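Local structure of acetyltransferase, GNAT family (Colwellia psychrerythraea, 3IWG) at residues W35-F46 / F57-Q68; N137-I145 / K225-K233. The protein probably acts as an acyltransferase of the GNAT family, moving acyl groups other than amino-acyl groups. One frame throughout, in Å; residues are numbered along the deposited sequence. Where two conformers were deposited one is given.

Overall arrangement
Contacts 1 and 2 lie on opposite sides of the chain's centre, with their own centres about 34 Å apart, and show how chemistry follows position in a fold. Contact 1 is mostly buried: backbone hydrogen bonds pair the hairpin strands 44-50 and 53-60, while helix 33-39 packs on strand 65-71. Contact 2 lies at the surface, where residues 137-145, leading into strand 144-145, run over helix 223-237. Here side chains do most of the joining, through selenomethionine-aromatic packing and one salt bridge, with a water linking the two backbones. The two contacts share no helix or strand and do not touch.

Contact 1: W35-F46 / F57-Q68; sequences WHFGFAPMAKHF and FCCVNDDGYLLQ
His45 lies over Cys59 in the antiparallel beta hairpin of strands 44-50 and 53-60, part of a GNAT domain. Its CB passes the carbonyl O of Cys58. With CG anti to the carbonyl carbon (chi1 -73°), the imidazole lies across Cys59, whose CB sits under the ring centre in a CH-pi contact, 3.5 Å from the centroid and 6° off the normal. CE1 meets the SG of Cys59, and NE2 donates to Ala40 O (3.0 Å); the nitrogen stands above that carbonyl's plane and the oxygen is tilted from the imidazole plane. Ala43 N hydrogen-bonds to the same oxygen from the opposite face. ND1 is buried without a polar partner. Backbone pairing fixes this register: Lys44 and Val60 exchange two hydrogen bonds, as do Phe46 and Cys58, the straightest from Phe46 N to Cys58 O (171°). On the sheet's other side the Phe46 ring meets Cys58 SG and Val60 CG2.

Leu67 divides its branches against helix 33-39: CD1 rests by Phe39 CB (3.8 Å), while CD2 meets the edge of the Trp35 indole. Gln68 OE1 accepts from Lys20, and one water donates to His36 O (2.8 Å) while accepting from Gln68 NE2 (3.2 Å).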
loop_
_atom_site.group_PDB
_atom_site.type_symbol
_atom_site.label_atom_id
_atom_site.label_comp_id
_atom_site.label_asym_id
_atom_site.label_seq_id
_atom_site.Cartn_x
_atom_site.Cartn_y
_atom_site.Cartn_z
ATOM N N TRP A 35 -10.011 -2.376 -11.772
ATOM C CA TRP A 35 -11.423 -2.717 -11.555
ATOM C C TRP A 35 -11.622 -4.067 -10.868
ATOM O O TRP A 35 -12.327 -4.149 -9.851
ATOM C CB TRP A 35 -12.197 -2.672 -12.849
ATOM C CG TRP A 35 -12.480 -1.330 -13.207
ATOM C CD1 TRP A 35 -11.699 -0.510 -13.925
ATOM C CD2 TRP A 35 -13.596 -0.572 -12.784
ATOM N NE1 TRP A 35 -12.282 0.739 -14.033
ATOM C CE2 TRP A 35 -13.450 0.730 -13.335
ATOM C CE3 TRP A 35 -14.720 -0.861 -12.007
ATOM C CZ2 TRP A 35 -14.376 1.753 -13.127
ATOM C CZ3 TRP A 35 -15.657 0.161 -11.798
ATOM C CH2 TRP A 35 -15.474 1.463 -12.374
ATOM N N HIS A 36 -10.969 -5.101 -11.369
ATOM C CA HIS A 36 -11.314 -6.464 -10.942
ATOM C C HIS A 36 -10.447 -7.047 -9.873
ATOM O O HIS A 36 -10.911 -7.922 -9.171
ATOM C CB HIS A 36 -11.425 -7.408 -12.124
ATOM C CG HIS A 36 -12.669 -7.166 -12.899
ATOM N ND1 HIS A 36 -12.713 -6.304 -13.976
ATOM C CD2 HIS A 36 -13.952 -7.513 -12.641
ATOM C CE1 HIS A 36 -13.966 -6.155 -14.362
ATOM N NE2 HIS A 36 -14.736 -6.886 -13.575
ATOM N N PHE A 37 -9.218 -6.548 -9.704
ATOM C CA PHE A 37 -8.394 -6.984 -8.583
ATOM C C PHE A 37 -8.093 -5.938 -7.523
ATOM O O PHE A 37 -7.530 -6.265 -6.492
ATOM C CB PHE A 37 -7.120 -7.606 -9.123
ATOM C CG PHE A 37 -7.405 -8.597 -10.161
ATOM C CD1 PHE A 37 -8.045 -9.784 -9.814
ATOM C CD2 PHE A 37 -7.176 -8.321 -11.490
ATOM C CE1 PHE A 37 -8.393 -10.709 -10.768
ATOM C CE2 PHE A 37 -7.524 -9.273 -12.475
ATOM C CZ PHE A 37 -8.138 -10.456 -12.102
ATOM N N GLY A 38 -8.494 -4.698 -7.771
ATOM C CA GLY A 38 -8.385 -3.619 -6.789
ATOM C C GLY A 38 -9.762 -3.412 -6.216
ATOM O O GLY A 38 -9.975 -3.772 -5.062
ATOM N N PHE A 39 -10.696 -2.873 -7.026
ATOM C CA PHE A 39 -12.059 -2.528 -6.548
ATOM C C PHE A 39 -12.951 -3.705 -6.217
ATOM O O PHE A 39 -13.552 -3.706 -5.176
ATOM C CB PHE A 39 -12.864 -1.611 -7.526
ATOM C CG PHE A 39 -12.178 -0.311 -7.895
ATOM C CD1 PHE A 39 -11.460 0.420 -6.959
ATOM C CD2 PHE A 39 -12.296 0.208 -9.201
ATOM C CE1 PHE A 39 -10.807 1.627 -7.322
ATOM C CE2 PHE A 39 -11.650 1.439 -9.573
ATOM C CZ PHE A 39 -10.905 2.127 -8.627
ATOM N N ALA A 40 -13.110 -4.676 -7.112
ATOM C CA ALA A 40 -14.080 -5.751 -6.864
ATOM C C ALA A 40 -13.914 -6.513 -5.512
ATOM O O ALA A 40 -14.888 -6.741 -4.797
ATOM C CB ALA A 40 -14.100 -6.738 -8.050
ATOM N N PRO A 41 -12.699 -6.909 -5.136
ATOM C CA PRO A 41 -12.507 -7.612 -3.842
ATOM C C PRO A 41 -12.819 -6.742 -2.610
ATOM O O PRO A 41 -13.058 -7.281 -1.536
ATOM C CB PRO A 41 -11.019 -7.980 -3.854
ATOM C CG PRO A 41 -10.568 -7.821 -5.245
ATOM C CD PRO A 41 -11.429 -6.731 -5.829
HETATM N N MSE A 42 -12.809 -5.413 -2.770
HETATM C CA MSE A 42 -13.268 -4.513 -1.684
HETATM C C MSE A 42 -14.791 -4.366 -1.601
HETATM O O MSE A 42 -15.295 -3.949 -0.576
HETATM C CB MSE A 42 -12.704 -3.106 -1.846
HETATM C CG MSE A 42 -11.203 -2.982 -2.042
HETATM SE SE MSE A 42 -10.786 -1.089 -2.484
HETATM C CE MSE A 42 -11.137 -0.338 -0.674
ATOM N N ALA A 43 -15.511 -4.686 -2.682
ATOM C CA ALA A 43 -16.974 -4.494 -2.783
ATOM C C ALA A 43 -17.712 -5.538 -1.953
ATOM O O ALA A 43 -17.103 -6.540 -1.598
ATOM C CB ALA A 43 -17.405 -4.630 -4.274
ATOM N N LYS A 44 -19.004 -5.309 -1.671
ATOM C CA LYS A 44 -19.813 -6.255 -0.902
ATOM C C LYS A 44 -20.202 -7.404 -1.825
ATOM O O LYS A 44 -20.543 -7.176 -2.976
ATOM C CB LYS A 44 -21.077 -5.581 -0.356
ATOM C CG LYS A 44 -20.829 -4.323 0.468
ATOM C CD LYS A 44 -20.286 -4.657 1.877
ATOM C CE LYS A 44 -20.112 -3.406 2.745
ATOM N NZ LYS A 44 -19.535 -3.757 4.050
ATOM N N HIS A 45 -20.155 -8.625 -1.323
ATOM C CA HIS A 45 -20.420 -9.782 -2.153
ATOM C C HIS A 45 -21.635 -10.507 -1.726
ATOM O O HIS A 45 -21.903 -10.600 -0.560
ATOM C CB HIS A 45 -19.245 -10.725 -2.155
ATOM C CG HIS A 45 -18.092 -10.213 -2.949
ATOM N ND1 HIS A 45 -17.704 -10.768 -4.154
ATOM C CD2 HIS A 45 -17.230 -9.201 -2.704
ATOM C CE1 HIS A 45 -16.645 -10.122 -4.614
ATOM N NE2 HIS A 45 -16.336 -9.163 -3.756
ATOM N N PHE A 46 -22.397 -10.996 -2.687
ATOM C CA PHE A 46 -23.548 -11.824 -2.391
ATOM C C PHE A 46 -23.454 -13.073 -3.217
ATOM O O PHE A 46 -22.898 -13.090 -4.305
ATOM C CB PHE A 46 -24.875 -11.102 -2.657
ATOM C CG PHE A 46 -24.980 -9.792 -1.968
ATOM C CD1 PHE A 46 -25.581 -9.685 -0.738
ATOM C CD2 PHE A 46 -24.446 -8.660 -2.546
ATOM C CE1 PHE A 46 -25.643 -8.461 -0.091
ATOM C CE2 PHE A 46 -24.514 -7.436 -1.916
ATOM C CZ PHE A 46 -25.111 -7.327 -0.694
ATOM N N PHE A 57 -22.809 -15.537 -7.941
ATOM C CA PHE A 57 -22.538 -14.409 -7.053
ATOM C C PHE A 57 -22.592 -13.030 -7.751
ATOM O O PHE A 57 -22.551 -12.916 -8.980
ATOM C CB PHE A 57 -21.135 -14.554 -6.416
ATOM C CG PHE A 57 -20.044 -14.110 -7.328
ATOM C CD1 PHE A 57 -19.511 -14.973 -8.265
ATOM C CD2 PHE A 57 -19.613 -12.800 -7.322
ATOM C CE1 PHE A 57 -18.512 -14.534 -9.150
ATOM C CE2 PHE A 57 -18.654 -12.361 -8.198
ATOM C CZ PHE A 57 -18.104 -13.220 -9.113
ATOM N N CYS A 58 -22.621 -11.973 -6.946
ATOM C CA CYS A 58 -22.386 -10.647 -7.475
ATOM C C CYS A 58 -21.687 -9.807 -6.426
ATOM O O CYS A 58 -21.599 -10.215 -5.274
ATOM C CB CYS A 58 -23.700 -9.989 -7.917
ATOM S SG CYS A 58 -24.741 -9.435 -6.619
ATOM N N CYS A 59 -21.179 -8.645 -6.834
ATOM C CA CYS A 59 -20.660 -7.656 -5.870
ATOM C C CYS A 59 -21.053 -6.232 -6.178
ATOM O O CYS A 59 -21.161 -5.809 -7.355
ATOM C CB CYS A 59 -19.144 -7.807 -5.666
ATOM S SG CYS A 59 -18.172 -7.390 -7.046
ATOM N N VAL A 60 -21.365 -5.505 -5.115
ATOM C CA VAL A 60 -21.888 -4.146 -5.239
ATOM C C VAL A 60 -20.935 -3.241 -4.484
ATOM O O VAL A 60 -20.648 -3.468 -3.316
ATOM C CB VAL A 60 -23.281 -4.022 -4.626
ATOM C CG1 VAL A 60 -23.840 -2.572 -4.742
ATOM C CG2 VAL A 60 -24.227 -5.070 -5.223
ATOM N N ASN A 61 -20.438 -2.211 -5.152
ATOM C CA ASN A 61 -19.578 -1.264 -4.502
ATOM C C ASN A 61 -20.360 -0.341 -3.573
ATOM O O ASN A 61 -21.584 -0.438 -3.434
ATOM C CB ASN A 61 -18.691 -0.504 -5.538
ATOM C CG ASN A 61 -19.403 0.631 -6.272
ATOM O OD1 ASN A 61 -20.567 0.961 -6.035
ATOM N ND2 ASN A 61 -18.685 1.220 -7.194
ATOM N N ASP A 62 -19.616 0.556 -2.958
ATOM C CA ASP A 62 -20.156 1.518 -2.006
ATOM C C ASP A 62 -21.150 2.514 -2.534
ATOM O O ASP A 62 -21.984 3.009 -1.795
ATOM C CB ASP A 62 -18.989 2.297 -1.377
ATOM C CG ASP A 62 -18.514 1.662 -0.120
ATOM O OD1 ASP A 62 -19.121 0.607 0.252
ATOM O OD2 ASP A 62 -17.571 2.232 0.514
ATOM N N ASP A 63 -21.046 2.838 -3.805
ATOM C CA ASP A 63 -21.988 3.756 -4.409
ATOM C C ASP A 63 -23.254 3.085 -4.825
ATOM O O ASP A 63 -24.180 3.775 -5.208
ATOM C CB ASP A 63 -21.328 4.469 -5.568
ATOM C CG ASP A 63 -20.176 5.324 -5.096
ATOM O OD1 ASP A 63 -20.451 6.197 -4.246
ATOM O OD2 ASP A 63 -19.001 5.094 -5.493
ATOM N N GLY A 64 -23.336 1.758 -4.706
ATOM C CA GLY A 64 -24.536 1.027 -5.134
ATOM C C GLY A 64 -24.469 0.473 -6.553
ATOM O O GLY A 64 -25.488 0.172 -7.160
ATOM N N TYR A 65 -23.262 0.285 -7.060
ATOM C CA TYR A 65 -23.091 -0.175 -8.403
ATOM C C TYR A 65 -22.476 -1.538 -8.424
ATOM O O TYR A 65 -21.420 -1.773 -7.819
ATOM C CB TYR A 65 -22.208 0.782 -9.201
ATOM C CG TYR A 65 -22.930 2.058 -9.554
ATOM C CD1 TYR A 65 -22.942 3.136 -8.686
ATOM C CD2 TYR A 65 -23.639 2.161 -10.743
ATOM C CE1 TYR A 65 -23.643 4.306 -8.995
ATOM C CE2 TYR A 65 -24.323 3.310 -11.068
ATOM C CZ TYR A 65 -24.322 4.385 -10.201
ATOM O OH TYR A 65 -24.995 5.525 -10.548
ATOM N N LEU A 66 -23.145 -2.420 -9.158
ATOM C CA LEU A 66 -22.621 -3.728 -9.437
ATOM C C LEU A 66 -21.298 -3.616 -10.144
ATOM O O LEU A 66 -21.066 -2.726 -10.951
ATOM C CB LEU A 66 -23.594 -4.557 -10.291
ATOM C CG LEU A 66 -24.668 -5.401 -9.592
ATOM C CD1 LEU A 66 -25.420 -4.591 -8.571
ATOM C CD2 LEU A 66 -25.693 -6.027 -10.619
ATOM N N LEU A 67 -20.427 -4.537 -9.829
ATOM C CA LEU A 67 -19.135 -4.622 -10.447
ATOM C C LEU A 67 -18.982 -5.974 -11.120
ATOM O O LEU A 67 -18.270 -6.076 -12.096
ATOM C CB LEU A 67 -18.001 -4.409 -9.386
ATOM C CG LEU A 67 -17.810 -2.996 -8.743
ATOM C CD1 LEU A 67 -16.451 -2.845 -7.943
ATOM C CD2 LEU A 67 -17.897 -1.821 -9.743
ATOM N N GLN A 68 -19.602 -7.017 -10.557
ATOM C CA GLN A 68 -19.472 -8.394 -11.062
ATOM C C GLN A 68 -20.802 -9.126 -10.837
ATOM O O GLN A 68 -21.501 -8.853 -9.850
ATOM C CB GLN A 68 -18.347 -9.141 -10.330
ATOM C CG GLN A 68 -16.966 -8.564 -10.518
ATOM C CD GLN A 68 -15.857 -9.373 -9.794
ATOM O OE1 GLN A 68 -16.107 -10.028 -8.791
ATOM N NE2 GLN A 68 -14.621 -9.289 -10.303
HETATM O O HOH W 1 -12.324 -10.174 -8.322
#

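Contact 2: N137-I145 / K225-K233; sequences NLEMIDMQI and KKVLTFLTK
Phe230 presents one face of its ring to Met143, whose CB sits almost above the centre, 3.8 Å from the centroid and 11° off the normal. This CH-pi contact lies where an irregular segment leading into strand 144-145 is laid over the outer side of helix 223-237, which packs on strand 207-214 within the second GNAT-family region of the chain. Met143 is a selenomethionine, and its SE continues along the same ring to approach CD1 of Phe230 at 3.7 Å, an oblique Met-aromatic contact. A bend at its last torsion (chi3 82°) carries CE on to Val227, where it meets CG1. Phe183 of strand 182-187 meets the Phe230 ring edge-to-face.

A second selenomethionine, Met140, comes obliquely to the same phenyl ring, with its CE 3.6 Å from CD2 of Phe230. That methyl is pressed closely against the aliphatic part of Lys233. Replacing Phe230 with an alanine would probably open a gap between segment and helix, leaving the CB and SE of Met143 without their aromatic bed and the Met140 methyl freer to turn.

Farther toward the start of the helix segment, Ile141 directs CG2 at Lys226, and the approach to CD is tight at 3.4 Å. The lysine chain bends on past it to Glu139, where Lys226 NZ and Glu139 OE1 form a salt bridge of 3.4 Å. The backbones are linked through a single water, which accepts from Ile141 N (3.1 Å) and donates to Lys226 O at 2.6 Å.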
loop_
_atom_site.group_PDB
_atom_site.type_symbol
_atom_site.label_atom_id
_atom_site.label_comp_id
_atom_site.label_asym_id
_atom_site.label_seq_id
_atom_site.Cartn_x
_atom_site.Cartn_y
_atom_site.Cartn_z
ATOM N N ASN A 137 12.766 0.667 -35.898
ATOM C CA ASN A 137 13.857 1.567 -36.270
ATOM C C ASN A 137 13.731 2.953 -35.595
ATOM O O ASN A 137 14.410 3.915 -35.956
ATOM C CB ASN A 137 13.893 1.704 -37.800
ATOM C CG ASN A 137 15.250 2.161 -38.319
ATOM O OD1 ASN A 137 16.230 2.196 -37.573
ATOM N ND2 ASN A 137 15.313 2.522 -39.601
ATOM N N LEU A 138 12.878 3.014 -34.575
ATOM C CA LEU A 138 12.470 4.248 -33.917
ATOM C C LEU A 138 13.171 4.397 -32.561
ATOM O O LEU A 138 13.080 3.497 -31.725
ATOM C CB LEU A 138 10.954 4.172 -33.687
ATOM C CG LEU A 138 10.147 5.396 -33.236
ATOM C CD1 LEU A 138 8.927 4.964 -32.415
ATOM C CD2 LEU A 138 10.996 6.350 -32.433
ATOM N N GLU A 139 13.843 5.532 -32.337
ATOM C CA GLU A 139 14.460 5.876 -31.014
ATOM C C GLU A 139 13.611 5.538 -29.745
ATOM O O GLU A 139 12.511 6.050 -29.564
ATOM C CB GLU A 139 14.927 7.375 -30.960
ATOM C CG GLU A 139 14.025 8.418 -31.701
ATOM C CD GLU A 139 13.906 9.797 -30.984
ATOM O OE1 GLU A 139 12.752 10.353 -30.936
ATOM O OE2 GLU A 139 14.953 10.313 -30.499
HETATM N N MSE A 140 14.178 4.680 -28.891
HETATM C CA MSE A 140 13.545 4.124 -27.694
HETATM C C MSE A 140 14.256 4.673 -26.445
HETATM O O MSE A 140 15.498 4.602 -26.352
HETATM C CB MSE A 140 13.641 2.596 -27.732
HETATM C CG MSE A 140 13.825 1.860 -26.369
HETATM SE SE MSE A 140 12.305 0.791 -25.702
HETATM C CE MSE A 140 13.240 -0.459 -24.488
ATOM N N ILE A 141 13.478 5.194 -25.488
ATOM C CA ILE A 141 14.042 5.761 -24.263
ATOM C C ILE A 141 14.519 4.681 -23.314
ATOM O O ILE A 141 14.169 3.524 -23.459
ATOM C CB ILE A 141 13.027 6.599 -23.466
ATOM C CG1 ILE A 141 11.901 5.727 -22.900
ATOM C CG2 ILE A 141 12.478 7.749 -24.311
ATOM C CD1 ILE A 141 10.977 6.486 -21.946
ATOM N N ASP A 142 15.312 5.083 -22.333
ATOM C CA ASP A 142 15.718 4.190 -21.242
ATOM C C ASP A 142 15.023 4.623 -19.941
ATOM O O ASP A 142 15.164 5.752 -19.502
ATOM C CB ASP A 142 17.250 4.171 -21.069
ATOM C CG ASP A 142 17.743 2.973 -20.196
ATOM O OD1 ASP A 142 17.101 1.869 -20.170
ATOM O OD2 ASP A 142 18.781 3.148 -19.511
HETATM N N MSE A 143 14.239 3.734 -19.357
HETATM C CA MSE A 143 13.676 3.983 -18.035
HETATM C C MSE A 143 14.446 3.141 -17.016
HETATM O O MSE A 143 14.914 2.034 -17.333
HETATM C CB MSE A 143 12.190 3.652 -18.004
HETATM C CG MSE A 143 11.346 4.496 -18.905
HETATM SE SE MSE A 143 9.501 4.059 -18.817
HETATM C CE MSE A 143 9.120 5.089 -17.199
ATOM N N GLN A 144 14.601 3.670 -15.796
ATOM C CA GLN A 144 15.282 2.926 -14.744
ATOM C C GLN A 144 14.280 2.384 -13.706
ATOM O O GLN A 144 13.349 3.055 -13.301
ATOM C CB GLN A 144 16.415 3.758 -14.126
ATOM C CG GLN A 144 15.976 4.765 -13.048
ATOM C CD GLN A 144 17.127 5.655 -12.462
ATOM O OE1 GLN A 144 17.522 5.474 -11.299
ATOM N NE2 GLN A 144 17.627 6.641 -13.259
ATOM N N ILE A 145 14.459 1.125 -13.310
ATOM C CA ILE A 145 13.514 0.489 -12.400
ATOM C C ILE A 145 13.572 1.244 -11.077
ATOM O O ILE A 145 14.645 1.673 -10.694
ATOM C CB ILE A 145 13.824 -0.995 -12.220
ATOM C CG1 ILE A 145 12.643 -1.687 -11.533
ATOM C CG2 ILE A 145 15.149 -1.198 -11.443
ATOM C CD1 ILE A 145 12.804 -3.145 -11.433
ATOM N N LYS A 225 3.933 8.111 -25.308
ATOM C CA LYS A 225 4.121 7.077 -26.296
ATOM C C LYS A 225 5.387 6.275 -26.006
ATOM O O LYS A 225 5.371 5.044 -26.028
ATOM C CB LYS A 225 4.196 7.641 -27.685
ATOM C CG LYS A 225 4.385 6.588 -28.758
ATOM C CD LYS A 225 4.356 7.253 -30.141
ATOM C CE LYS A 225 4.552 6.220 -31.312
ATOM N NZ LYS A 225 5.948 6.089 -31.850
ATOM N N LYS A 226 6.471 6.989 -25.719
ATOM C CA LYS A 226 7.741 6.352 -25.529
ATOM C C LYS A 226 7.765 5.465 -24.299
ATOM O O LYS A 226 8.440 4.424 -24.283
ATOM C CB LYS A 226 8.817 7.405 -25.439
ATOM C CG LYS A 226 8.978 8.225 -26.702
ATOM C CD LYS A 226 10.406 8.663 -26.892
ATOM C CE LYS A 226 10.674 10.160 -26.730
ATOM N NZ LYS A 226 10.958 10.721 -28.073
ATOM N N VAL A 227 7.001 5.877 -23.285
ATOM C CA VAL A 227 6.960 5.172 -22.011
ATOM C C VAL A 227 6.232 3.864 -22.233
ATOM O O VAL A 227 6.705 2.803 -21.857
ATOM C CB VAL A 227 6.276 6.013 -20.895
ATOM C CG1 VAL A 227 6.050 5.207 -19.667
ATOM C CG2 VAL A 227 7.129 7.201 -20.563
ATOM N N LEU A 228 5.092 3.960 -22.892
ATOM C CA LEU A 228 4.311 2.785 -23.228
ATOM C C LEU A 228 5.156 1.803 -24.069
ATOM O O LEU A 228 5.144 0.602 -23.822
ATOM C CB LEU A 228 3.057 3.216 -23.961
ATOM C CG LEU A 228 1.984 3.764 -23.041
ATOM C CD1 LEU A 228 0.861 4.381 -23.869
ATOM C CD2 LEU A 228 1.415 2.618 -22.221
ATOM N N THR A 229 5.935 2.320 -25.010
ATOM C CA THR A 229 6.760 1.463 -25.841
ATOM C C THR A 229 7.790 0.726 -24.997
ATOM O O THR A 229 7.985 -0.462 -25.175
ATOM C CB THR A 229 7.446 2.250 -26.969
ATOM O OG1 THR A 229 6.429 2.896 -27.750
ATOM C CG2 THR A 229 8.258 1.318 -27.867
ATOM N N PHE A 230 8.433 1.414 -24.055
ATOM C CA PHE A 230 9.385 0.746 -23.164
ATOM C C PHE A 230 8.694 -0.343 -22.358
ATOM O O PHE A 230 9.181 -1.453 -22.242
ATOM C CB PHE A 230 9.968 1.753 -22.178
ATOM C CG PHE A 230 10.902 1.160 -21.178
ATOM C CD1 PHE A 230 10.428 0.658 -20.002
ATOM C CD2 PHE A 230 12.262 1.146 -21.409
ATOM C CE1 PHE A 230 11.279 0.110 -19.067
ATOM C CE2 PHE A 230 13.131 0.602 -20.468
ATOM C CZ PHE A 230 12.640 0.096 -19.298
ATOM N N LEU A 231 7.573 0.028 -21.775
ATOM C CA LEU A 231 6.884 -0.796 -20.853
ATOM C C LEU A 231 6.406 -2.068 -21.565
ATOM O O LEU A 231 6.444 -3.165 -20.968
ATOM C CB LEU A 231 5.705 -0.026 -20.258
ATOM C CG LEU A 231 5.968 1.035 -19.176
ATOM C CD1 LEU A 231 4.673 1.684 -18.837
ATOM C CD2 LEU A 231 6.622 0.457 -17.915
ATOM N N THR A 232 5.983 -1.924 -22.827
ATOM C CA THR A 232 5.583 -3.067 -23.676
ATOM C C THR A 232 6.760 -3.999 -23.929
ATOM O O THR A 232 6.618 -5.232 -23.853
ATOM C CB THR A 232 4.998 -2.636 -25.084
ATOM O OG1 THR A 232 3.870 -1.778 -24.912
ATOM C CG2 THR A 232 4.536 -3.866 -25.894
ATOM N N LYS A 233 7.926 -3.415 -24.214
ATOM C CA LYS A 233 9.098 -4.237 -24.445
ATOM C C LYS A 233 9.461 -5.021 -23.165
ATOM O O LYS A 233 9.776 -6.197 -23.243
ATOM C CB LYS A 233 10.289 -3.432 -24.931
ATOM C CG LYS A 233 11.326 -4.332 -25.566
ATOM C CD LYS A 233 12.800 -3.880 -25.361
ATOM C CE LYS A 233 13.398 -3.094 -26.573
ATOM N NZ LYS A 233 14.880 -2.914 -26.484
HETATM O O HOH W 2 10.584 4.150 -25.714
#